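Local coordinates for receptor-type tyrosine-protein phosphatase C (Rattus norvegicus, PDB 5FN8) that is a receptor tyrosine phosphatase, here its extracellular domains d3-d4, that probably promotes T-cell activation through the antigen receptor, at residues P98-G103 with D177-P182; I114-N119 with Y163-Y168; R130-V135 with V142-Q147; V135-S140 with Y159-E164. One frame throughout, in Å; residues are numbered along the deposited sequence.

Interaction 1: P98-G103 with D177-P182; sequences PGKVNG and DPEIKP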
# COMPACT_ATOMS: atom_id res chain seq x y z
N PRO B 98 1.99 13.23 2.43
CA PRO B 98 1.03 12.12 2.54
C PRO B 98 -0.24 12.48 1.74
O PRO B 98 -0.38 13.61 1.21
CB PRO B 98 0.72 12.11 4.05
CG PRO B 98 0.90 13.51 4.49
CD PRO B 98 2.01 14.05 3.66
N GLY B 99 -1.21 11.58 1.74
CA GLY B 99 -2.50 11.86 1.13
C GLY B 99 -3.44 12.49 2.14
O GLY B 99 -3.04 12.84 3.25
N LYS B 100 -4.70 12.66 1.75
CA LYS B 100 -5.73 13.22 2.61
C LYS B 100 -6.33 12.13 3.48
O LYS B 100 -6.30 10.98 3.14
CB LYS B 100 -6.82 13.90 1.77
CG LYS B 100 -6.35 15.06 0.92
CD LYS B 100 -7.43 15.48 -0.08
CE LYS B 100 -8.59 16.21 0.56
NZ LYS B 100 -9.76 16.31 -0.35
N VAL B 101 -6.86 12.51 4.62
CA VAL B 101 -7.49 11.59 5.56
C VAL B 101 -8.79 11.04 4.93
O VAL B 101 -9.41 11.71 4.08
CB VAL B 101 -7.72 12.26 6.96
CG1 VAL B 101 -6.40 12.68 7.61
CG2 VAL B 101 -8.75 13.42 6.91
N ASN B 102 -9.20 9.86 5.36
CA ASN B 102 -10.41 9.23 4.84
C ASN B 102 -11.50 9.21 5.88
O ASN B 102 -11.22 8.99 7.05
CB ASN B 102 -10.11 7.80 4.31
CG ASN B 102 -9.24 7.80 3.07
OD1 ASN B 102 -9.64 8.27 1.99
ND2 ASN B 102 -8.00 7.32 3.23
N GLY B 103 -12.72 9.40 5.42
CA GLY B 103 -13.93 9.33 6.23
C GLY B 103 -14.05 10.36 7.32
O GLY B 103 -14.41 10.02 8.46
N ASP B 177 -2.61 17.63 2.09
CA ASP B 177 -3.74 18.53 1.84
C ASP B 177 -4.82 18.32 2.91
O ASP B 177 -5.00 17.18 3.37
CB ASP B 177 -4.35 18.27 0.44
CG ASP B 177 -3.55 18.79 -0.74
OD1 ASP B 177 -2.78 19.77 -0.56
OD2 ASP B 177 -3.77 18.29 -1.86
N PRO B 178 -5.57 19.38 3.29
CA PRO B 178 -6.63 19.18 4.28
C PRO B 178 -7.93 18.64 3.70
O PRO B 178 -8.30 18.93 2.55
CB PRO B 178 -6.87 20.59 4.81
CG PRO B 178 -6.57 21.47 3.66
CD PRO B 178 -5.48 20.80 2.89
N GLU B 179 -8.65 17.90 4.52
CA GLU B 179 -10.02 17.51 4.30
C GLU B 179 -10.81 18.56 5.14
O GLU B 179 -10.63 18.66 6.36
CB GLU B 179 -10.27 16.07 4.75
CG GLU B 179 -11.58 15.50 4.21
CD GLU B 179 -11.76 15.61 2.70
OE1 GLU B 179 -11.08 14.85 1.97
OE2 GLU B 179 -12.53 16.49 2.26
N ILE B 180 -11.60 19.41 4.44
CA ILE B 180 -12.38 20.51 5.01
C ILE B 180 -13.86 20.13 5.14
O ILE B 180 -14.47 19.63 4.19
CB ILE B 180 -12.18 21.82 4.19
CG1 ILE B 180 -10.68 22.13 4.02
CG2 ILE B 180 -12.96 23.00 4.80
CD1 ILE B 180 -10.33 23.32 3.11
N LYS B 181 -14.45 20.39 6.32
CA LYS B 181 -15.86 20.09 6.59
C LYS B 181 -16.53 21.24 7.35
O LYS B 181 -16.07 21.59 8.44
CB LYS B 181 -16.04 18.75 7.36
CG LYS B 181 -15.63 17.50 6.60
CD LYS B 181 -16.57 17.09 5.49
CE LYS B 181 -15.98 16.00 4.62
NZ LYS B 181 -15.84 16.47 3.21
N PRO B 182 -17.62 21.84 6.81
CA PRO B 182 -18.34 22.87 7.60
C PRO B 182 -19.21 22.23 8.68
O PRO B 182 -19.73 21.13 8.49
CB PRO B 182 -19.19 23.60 6.55
CG PRO B 182 -19.40 22.60 5.46
CD PRO B 182 -18.31 21.55 5.54
O HOH W 1 -2.08 15.67 0.26
O HOH W 2 -3.17 15.34 4.63

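Interaction 2: I114-N119 with Y163-Y168; sequences INVTCN and YEFLVY. With NAG (2-acetamido-2-deoxy-beta-D-glucopyranose), chain I.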
# COMPACT_ATOMS: atom_id res chain seq x y z
N ILE B 114 -18.22 20.11 19.32
CA ILE B 114 -18.14 19.38 18.04
C ILE B 114 -17.11 18.27 18.15
O ILE B 114 -16.01 18.48 18.65
CB ILE B 114 -17.78 20.31 16.81
CG1 ILE B 114 -18.74 21.53 16.60
CG2 ILE B 114 -17.46 19.55 15.50
CD1 ILE B 114 -20.16 21.27 16.49
N ASN B 115 -17.46 17.10 17.65
CA ASN B 115 -16.58 15.93 17.60
C ASN B 115 -16.15 15.74 16.14
O ASN B 115 -16.99 15.84 15.23
CB ASN B 115 -17.28 14.68 18.14
CG ASN B 115 -17.13 14.41 19.63
OD1 ASN B 115 -16.76 15.29 20.42
ND2 ASN B 115 -17.42 13.15 19.99
N VAL B 116 -14.82 15.55 15.92
CA VAL B 116 -14.22 15.36 14.60
C VAL B 116 -13.48 14.01 14.57
O VAL B 116 -12.69 13.73 15.46
CB VAL B 116 -13.33 16.56 14.13
CG1 VAL B 116 -12.84 16.36 12.68
CG2 VAL B 116 -14.07 17.90 14.25
N THR B 117 -13.77 13.17 13.57
CA THR B 117 -13.18 11.84 13.41
C THR B 117 -12.80 11.61 11.97
O THR B 117 -13.42 12.16 11.06
CB THR B 117 -14.12 10.71 13.88
OG1 THR B 117 -15.36 10.83 13.19
CG2 THR B 117 -14.34 10.71 15.39
N CYS B 118 -11.77 10.82 11.76
CA CYS B 118 -11.31 10.47 10.43
C CYS B 118 -10.46 9.23 10.53
O CYS B 118 -10.12 8.78 11.64
CB CYS B 118 -10.55 11.63 9.77
SG CYS B 118 -8.82 11.78 10.29
N ASN B 119 -10.11 8.68 9.38
CA ASN B 119 -9.24 7.53 9.31
C ASN B 119 -8.02 7.92 8.51
O ASN B 119 -8.05 8.88 7.74
CB ASN B 119 -9.95 6.33 8.68
CG ASN B 119 -11.22 5.93 9.38
OD1 ASN B 119 -12.31 5.97 8.81
ND2 ASN B 119 -11.11 5.54 10.65
N TYR B 163 -18.53 27.12 11.65
CA TYR B 163 -17.12 26.81 11.80
C TYR B 163 -16.65 25.89 10.67
O TYR B 163 -17.46 25.13 10.12
CB TYR B 163 -16.88 26.10 13.15
CG TYR B 163 -16.96 27.01 14.36
CD1 TYR B 163 -15.87 27.77 14.76
CD2 TYR B 163 -18.12 27.05 15.14
CE1 TYR B 163 -15.94 28.60 15.88
CE2 TYR B 163 -18.19 27.86 16.27
CZ TYR B 163 -17.10 28.64 16.64
OH TYR B 163 -17.15 29.43 17.75
N GLU B 164 -15.37 25.98 10.30
CA GLU B 164 -14.78 25.04 9.35
C GLU B 164 -13.71 24.25 10.05
O GLU B 164 -13.01 24.77 10.94
CB GLU B 164 -14.37 25.62 7.96
CG GLU B 164 -13.41 26.80 7.94
CD GLU B 164 -12.56 27.00 6.68
OE1 GLU B 164 -12.39 26.03 5.91
OE2 GLU B 164 -12.02 28.12 6.50
N PHE B 165 -13.68 22.96 9.75
CA PHE B 165 -12.74 22.01 10.35
C PHE B 165 -11.88 21.49 9.25
O PHE B 165 -12.38 20.99 8.25
CB PHE B 165 -13.49 20.91 11.14
CG PHE B 165 -14.36 21.49 12.24
CD1 PHE B 165 -15.63 21.99 11.96
CD2 PHE B 165 -13.90 21.55 13.55
CE1 PHE B 165 -16.41 22.56 12.97
CE2 PHE B 165 -14.70 22.10 14.56
CZ PHE B 165 -15.94 22.62 14.26
N LEU B 166 -10.56 21.67 9.41
CA LEU B 166 -9.55 21.27 8.45
C LEU B 166 -8.63 20.28 9.12
O LEU B 166 -7.94 20.65 10.06
CB LEU B 166 -8.75 22.50 7.99
CG LEU B 166 -9.49 23.65 7.32
CD1 LEU B 166 -9.94 24.72 8.35
CD2 LEU B 166 -8.58 24.34 6.33
N VAL B 167 -8.66 19.01 8.67
CA VAL B 167 -7.80 17.94 9.17
C VAL B 167 -6.71 17.68 8.16
O VAL B 167 -7.02 17.45 7.00
CB VAL B 167 -8.54 16.62 9.55
CG1 VAL B 167 -7.54 15.57 10.08
CG2 VAL B 167 -9.62 16.87 10.58
N TYR B 168 -5.42 17.78 8.57
CA TYR B 168 -4.25 17.47 7.74
C TYR B 168 -3.54 16.29 8.40
O TYR B 168 -3.54 16.18 9.63
CB TYR B 168 -3.20 18.60 7.75
CG TYR B 168 -3.70 19.98 7.43
CD1 TYR B 168 -4.48 20.69 8.35
CD2 TYR B 168 -3.35 20.61 6.24
CE1 TYR B 168 -4.93 21.98 8.07
CE2 TYR B 168 -3.79 21.91 5.96
CZ TYR B 168 -4.57 22.59 6.88
OH TYR B 168 -4.95 23.87 6.58
C1 NAG I . -17.35 12.67 21.34
C2 NAG I . -18.56 11.78 21.67
C3 NAG I . -18.40 11.38 23.13
C4 NAG I . -17.11 10.58 23.33
C5 NAG I . -15.91 11.35 22.78
C6 NAG I . -14.66 10.49 22.67
C7 NAG I . -20.62 12.23 20.37
C8 NAG I . -21.79 13.14 20.23
N2 NAG I . -19.83 12.46 21.44
O3 NAG I . -19.52 10.60 23.55
O4 NAG I . -16.91 10.31 24.72
O5 NAG I . -16.19 11.83 21.45
O6 NAG I . -13.53 11.22 22.20
O7 NAG I . -20.38 11.33 19.56

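Interaction 3: R130-V135 with V142-Q147; sequences RYILEV and VKTFNQ. With NAG (2-acetamido-2-deoxy-beta-D-glucopyranose), chain G.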
# COMPACT_ATOMS: atom_id res chain seq x y z
N ARG B 130 0.48 11.53 12.39
CA ARG B 130 -0.19 12.53 13.24
C ARG B 130 -1.26 13.27 12.50
O ARG B 130 -1.21 13.43 11.27
CB ARG B 130 0.79 13.48 13.94
CG ARG B 130 1.86 12.69 14.71
CD ARG B 130 2.57 13.41 15.79
NE ARG B 130 1.66 14.02 16.77
CZ ARG B 130 1.35 13.49 17.94
NH1 ARG B 130 1.80 12.30 18.28
NH2 ARG B 130 0.56 14.15 18.78
N TYR B 131 -2.25 13.68 13.25
CA TYR B 131 -3.44 14.35 12.77
C TYR B 131 -3.48 15.78 13.29
O TYR B 131 -3.45 16.01 14.51
CB TYR B 131 -4.68 13.55 13.20
CG TYR B 131 -4.70 12.17 12.59
CD1 TYR B 131 -5.24 11.96 11.32
CD2 TYR B 131 -4.10 11.09 13.23
CE1 TYR B 131 -5.23 10.70 10.74
CE2 TYR B 131 -4.06 9.83 12.65
CZ TYR B 131 -4.64 9.63 11.41
OH TYR B 131 -4.56 8.38 10.84
N ILE B 132 -3.53 16.74 12.35
CA ILE B 132 -3.59 18.17 12.68
C ILE B 132 -4.98 18.68 12.41
O ILE B 132 -5.48 18.56 11.29
CB ILE B 132 -2.54 18.98 11.87
CG1 ILE B 132 -1.11 18.39 11.91
CG2 ILE B 132 -2.61 20.49 12.16
CD1 ILE B 132 -0.51 18.07 13.23
N LEU B 133 -5.60 19.23 13.40
CA LEU B 133 -6.90 19.83 13.19
C LEU B 133 -6.85 21.34 13.43
O LEU B 133 -6.40 21.78 14.47
CB LEU B 133 -7.97 19.16 14.06
CG LEU B 133 -9.31 19.89 14.17
CD1 LEU B 133 -10.07 19.89 12.85
CD2 LEU B 133 -10.15 19.32 15.26
N GLU B 134 -7.32 22.10 12.45
CA GLU B 134 -7.49 23.55 12.53
C GLU B 134 -8.96 23.86 12.56
O GLU B 134 -9.75 23.31 11.78
CB GLU B 134 -6.91 24.25 11.33
CG GLU B 134 -5.41 24.29 11.35
CD GLU B 134 -4.89 25.29 10.35
OE1 GLU B 134 -5.44 25.42 9.22
OE2 GLU B 134 -3.91 25.96 10.71
N VAL B 135 -9.34 24.75 13.44
CA VAL B 135 -10.72 25.18 13.58
C VAL B 135 -10.76 26.66 13.21
O VAL B 135 -10.01 27.46 13.76
CB VAL B 135 -11.32 24.89 14.98
CG1 VAL B 135 -12.80 25.32 15.05
CG2 VAL B 135 -11.16 23.40 15.35
N VAL B 142 -9.20 29.69 15.08
CA VAL B 142 -9.80 29.70 16.40
C VAL B 142 -9.10 28.70 17.35
O VAL B 142 -8.82 29.05 18.49
CB VAL B 142 -11.35 29.57 16.27
CG1 VAL B 142 -11.99 28.86 17.46
CG2 VAL B 142 -11.98 30.93 16.08
N LYS B 143 -8.80 27.49 16.87
CA LYS B 143 -8.17 26.41 17.64
C LYS B 143 -7.36 25.55 16.73
O LYS B 143 -7.64 25.47 15.55
CB LYS B 143 -9.24 25.51 18.31
CG LYS B 143 -10.17 26.21 19.31
CD LYS B 143 -11.33 25.33 19.68
CE LYS B 143 -12.29 25.91 20.70
NZ LYS B 143 -11.69 26.06 22.07
N THR B 144 -6.34 24.90 17.29
CA THR B 144 -5.47 23.96 16.60
C THR B 144 -5.13 22.77 17.52
O THR B 144 -4.97 22.97 18.72
CB THR B 144 -4.28 24.65 15.89
OG1 THR B 144 -3.68 23.69 15.03
CG2 THR B 144 -3.22 25.13 16.85
N PHE B 145 -5.06 21.53 16.95
CA PHE B 145 -4.78 20.30 17.70
C PHE B 145 -3.86 19.42 16.90
O PHE B 145 -3.93 19.41 15.68
CB PHE B 145 -6.06 19.50 17.96
CG PHE B 145 -7.22 20.20 18.63
CD1 PHE B 145 -8.09 21.00 17.90
CD2 PHE B 145 -7.53 19.92 19.96
CE1 PHE B 145 -9.17 21.63 18.53
CE2 PHE B 145 -8.63 20.54 20.58
CZ PHE B 145 -9.43 21.41 19.87
N ASN B 146 -3.02 18.66 17.59
CA ASN B 146 -2.02 17.78 17.02
C ASN B 146 -2.09 16.48 17.84
O ASN B 146 -1.78 16.49 19.02
CB ASN B 146 -0.62 18.43 17.11
CG ASN B 146 0.51 17.57 16.63
OD1 ASN B 146 0.36 16.38 16.41
ND2 ASN B 146 1.68 18.17 16.45
N GLN B 147 -2.54 15.39 17.21
CA GLN B 147 -2.74 14.11 17.89
C GLN B 147 -2.31 12.90 17.08
O GLN B 147 -2.21 12.96 15.85
CB GLN B 147 -4.22 13.96 18.25
CG GLN B 147 -4.69 14.76 19.46
CD GLN B 147 -6.20 14.82 19.61
OE1 GLN B 147 -6.75 15.78 20.14
NE2 GLN B 147 -6.93 13.82 19.10
C1 NAG G . 2.85 17.46 16.03
C2 NAG G . 3.78 18.36 15.20
C3 NAG G . 5.17 17.75 15.04
C4 NAG G . 5.71 17.22 16.37
C5 NAG G . 4.71 16.27 17.03
C6 NAG G . 5.16 15.80 18.40
C7 NAG G . 3.53 19.30 12.89
C8 NAG G . 2.58 19.45 11.75
N2 NAG G . 3.12 18.50 13.90
O3 NAG G . 6.08 18.77 14.61
O4 NAG G . 6.94 16.53 16.13
O5 NAG G . 3.46 16.96 17.23
O6 NAG G . 4.25 14.89 18.99
O7 NAG G . 4.62 19.87 12.90

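Interaction 4: V135-S140 with Y159-E164; sequences VKSGGS and YSTDYE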
# COMPACT_ATOMS: atom_id res chain seq x y z
N VAL B 135 -9.34 24.75 13.44
CA VAL B 135 -10.72 25.18 13.58
C VAL B 135 -10.76 26.66 13.21
O VAL B 135 -10.01 27.46 13.76
CB VAL B 135 -11.32 24.89 14.98
CG1 VAL B 135 -12.80 25.32 15.05
CG2 VAL B 135 -11.16 23.40 15.35
N LYS B 136 -11.61 27.00 12.23
CA LYS B 136 -11.72 28.38 11.75
C LYS B 136 -13.15 28.92 11.82
O LYS B 136 -14.11 28.15 11.77
CB LYS B 136 -11.16 28.50 10.31
CG LYS B 136 -9.66 28.30 10.22
CD LYS B 136 -9.15 28.51 8.82
CE LYS B 136 -7.66 28.32 8.76
NZ LYS B 136 -7.18 28.28 7.36
N SER B 137 -13.28 30.23 11.96
CA SER B 137 -14.55 30.95 11.95
C SER B 137 -14.28 32.27 11.24
O SER B 137 -13.37 32.98 11.65
CB SER B 137 -15.07 31.18 13.36
OG SER B 137 -16.42 31.63 13.28
N GLY B 138 -14.99 32.52 10.13
CA GLY B 138 -14.80 33.71 9.29
C GLY B 138 -13.39 33.84 8.73
O GLY B 138 -12.85 34.95 8.62
N GLY B 139 -12.77 32.69 8.46
CA GLY B 139 -11.41 32.59 7.97
C GLY B 139 -10.31 32.77 9.01
O GLY B 139 -9.14 32.65 8.67
N SER B 140 -10.66 33.10 10.26
CA SER B 140 -9.69 33.26 11.34
C SER B 140 -9.47 31.95 12.11
O SER B 140 -10.43 31.22 12.38
CB SER B 140 -10.16 34.35 12.31
OG SER B 140 -10.28 35.59 11.63
N TYR B 159 -22.31 29.78 20.46
CA TYR B 159 -23.59 29.09 20.32
C TYR B 159 -24.29 28.93 18.97
O TYR B 159 -24.91 27.87 18.75
CB TYR B 159 -24.59 29.49 21.43
CG TYR B 159 -24.32 28.76 22.72
CD1 TYR B 159 -24.63 27.41 22.85
CD2 TYR B 159 -23.68 29.39 23.78
CE1 TYR B 159 -24.36 26.71 24.04
CE2 TYR B 159 -23.40 28.71 24.97
CZ TYR B 159 -23.74 27.36 25.09
OH TYR B 159 -23.45 26.66 26.24
N SER B 160 -24.27 29.95 18.10
CA SER B 160 -24.93 29.80 16.80
C SER B 160 -23.98 30.29 15.74
O SER B 160 -24.21 31.30 15.07
CB SER B 160 -26.28 30.53 16.77
OG SER B 160 -27.30 29.75 17.37
N THR B 161 -22.85 29.58 15.63
CA THR B 161 -21.76 29.97 14.75
C THR B 161 -21.37 28.89 13.75
O THR B 161 -21.39 27.69 14.07
CB THR B 161 -20.60 30.50 15.63
OG1 THR B 161 -21.12 31.49 16.54
CG2 THR B 161 -19.44 31.10 14.81
N ASP B 162 -21.04 29.32 12.52
CA ASP B 162 -20.53 28.46 11.45
C ASP B 162 -19.02 28.35 11.65
O ASP B 162 -18.32 29.37 11.82
CB ASP B 162 -20.80 29.07 10.05
CG ASP B 162 -22.22 29.50 9.77
OD1 ASP B 162 -23.10 28.61 9.59
OD2 ASP B 162 -22.46 30.73 9.66
N TYR B 163 -18.53 27.12 11.65
CA TYR B 163 -17.12 26.81 11.80
C TYR B 163 -16.65 25.89 10.67
O TYR B 163 -17.46 25.13 10.12
CB TYR B 163 -16.88 26.10 13.15
CG TYR B 163 -16.96 27.01 14.36
CD1 TYR B 163 -15.87 27.77 14.76
CD2 TYR B 163 -18.12 27.05 15.14
CE1 TYR B 163 -15.94 28.60 15.88
CE2 TYR B 163 -18.19 27.86 16.27
CZ TYR B 163 -17.10 28.64 16.64
OH TYR B 163 -17.15 29.43 17.75
N GLU B 164 -15.37 25.98 10.30
CA GLU B 164 -14.78 25.04 9.35
C GLU B 164 -13.71 24.25 10.05
O GLU B 164 -13.01 24.77 10.94
CB GLU B 164 -14.37 25.62 7.96
CG GLU B 164 -13.41 26.80 7.94
CD GLU B 164 -12.56 27.00 6.68
OE1 GLU B 164 -12.39 26.03 5.91
OE2 GLU B 164 -12.02 28.12 6.50

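Interaction 1: P98-G103 with D177-P182
K100 and E179 carry the charged part of this contact. K100 NZ lies 3.0 Å from E179 OE1, a salt bridge whose hydrogen bond is weak. The lysine chain bends at its third torsion (chi3 73°), which turns the ammonium toward the strand. It comes in roughly perpendicular to the glutamate side chain. K181 adds a second, longer salt bridge, also with a weak hydrogen bond: its NZ is 3.4 Å from E179 OE2. Each carboxylate oxygen thus has its own lysine, and the two positive groups would favour the charged form of the glutamate.

Van der Waals contacts run beside this network. K100 CG packs 3.8 Å from D177 CB, and V101 CG2 meets E179 CB at 3.7 Å. K100 CE also comes 3.4 Å from the carbonyl oxygen P178 O.

The segments belong to the second fibronectin type III domain of this chain. P98-G103 lies in the loop that leads from the first domain into the second, and E179-P182 lies on the last strand. That strand pairs through backbone bonds with V167 and F165.

Water supplies the remaining links. One molecule donates to P98 O and accepts from D177 N at 2.7 Å. A second donates to both G99 O and D177 O, each at 2.9 Å. The carboxylate of D177 turns to R97, with which its OD1 forms a salt bridge.

Interaction 2: I114-N119 with Y163-Y168
The F165 ring has I114 over one face. I114 CG2 sits 4.1 Å from the ring centroid and 28° off the ring normal, a CH-pi contact. Its closest ring atom is F165 CZ, at 3.6 Å from CG2. V116 CG2 approaches the same ring obliquely, 3.7 Å from F165 CD2. The I114 methyl reaches the ring because CG2 stands anti to the backbone N, while CG1 (chi1 -56°) lies beside that N.

V116 uses its other branch for V167. V116 CG1 meets V167 CG2 at 3.9 Å, and the two valines overlap alongside, pointing opposite ways. Further along, C118 SG lies 4.0 Å from V167 CG1.

This is the core of a fibronectin type III beta sandwich. Strand 114-119 belongs to the three-stranded sheet and strand 162-170 to the four-stranded one. The segment axes approach to 9.3 Å and their directions differ by 31°, so the sheets face each other through side chains. The contact is apolar throughout.

C118 is also joined by a disulfide to C150, which ties strand 114-119 to the chain just before strand 151-154. N115 points away from F165 and V167, and its ND2 is bonded to C1 of an N-linked sugar at 1.4 Å.

Interaction 3: R130-V135 with V142-Q147
The N146 side chain runs anti to the backbone N (chi1 176°), which carries its amide toward the strand of R130. A bend at chi3 (54°) in R130 brings the edge of the guanidinium to that amide. R130 NE donates to N146 OD1 at 2.7 Å, nearly straight. The oxygen lies in the guanidinium plane, although the amide plane is turned 60° from it. R130 NH2 adds weak hydrogen bonds to N146 OD1 and N146 O. One guanidinium face has Q147 C over its rim. The opposite face has O6 of the N-linked sugar 3.4 Å from R130 CZ.

The sugar is bonded to N146 ND2. I132 CD1 packs on both N146 CG and the acetamide methyl, C8, of the sugar. R130 and I132 thus flank the glycosylated asparagine and the first sugar.

The strands form an antiparallel beta hairpin in the four-stranded sheet of a fibronectin type III domain. Y131-Q147, L133-F145 and V135-K143 are hydrogen-bonded pairs; I132-N146 and E134-T144 are non-hydrogen-bonded pairs. At the turn end V142 and K143 both face V135, a classic beta bulge. V135 O accepts from V142 N at 2.7 Å and, weakly, from K143 N.

The face with Y131, L133 and V135 looks into the sandwich. L133 CD2 touches F145 CD1 at 3.7 Å, and V135 CG2 lies 4.1 Å from F145 CE1, at the ring edge. Y131 makes an edge-to-face stack with F169, and Q147 NE2 is hydrogen-bonded to K151 O and T149 O. On the other face E134 OE1 hydrogen-bonds to Y168 OH.

Interaction 4: V135-S140 with Y159-E164
K136 and E164 form an antiparallel hydrogen-bonded pair, with K136 N to E164 O and E164 N to K136 O both 2.9 Å, while the short strand segments run at 140° to each other.

On one face of the sheet the K136 and E164 side chains cross, and K136 CB packs 3.7 Å from E164 CG. Their charged ends do not meet: K136 NZ is 4.9 Å from E164 OE2. At that distance they form no salt bridge, and any attraction is probably weak. K136 NZ has a long, weak pairing with E134 OE1.

S137 continues the contact. Its OG lies anti to the backbone N (chi1 -168°) and donates to D162 O at 3.3 Å, nearly in line with the carbonyl. The same OG is 3.4 Å from T161 CG2. S137 CB packs obliquely on the Y163 ring, 3.7 Å from CE1. V135 CG1 comes against Y163 CD1 at 3.9 Å, also obliquely. K136 O lies near the ring plane, at its edge. The hydroxyl of Y163 bonds to Y158 N.

S137 to S140 is a type I' turn, with G138 and G139 at its two central positions, both at positive phi. It closes the hairpin of strands 130-137 and 140-147 in this fibronectin type III domain.

The contacts on the Y163 ring and the Y158 bond at its hydroxyl would together limit its rotation, while the K136 and E164 charges probably add little directional hold.

How the interactions relate
All four contacts lie in the second fibronectin type III domain of the chain. Interactions 3 and 4 share V135 and strand 130-137, with centres about 14 Å apart; interactions 2 and 4 share Y163 and E164. Strand 162-170 sits between 130-137 and 179-184 in the four-stranded sheet. All four interactions reach that sheet; interaction 2 also reaches the three-stranded one, and its centre is about 8 Å from those of interactions 1 and 3. Along the chain, interaction 1 spans the others. Interaction 2 packs the two sheets of this extracellular domain together, 3 and 4 build one of them, and 1 joins the domain's entry loop to its edge strand.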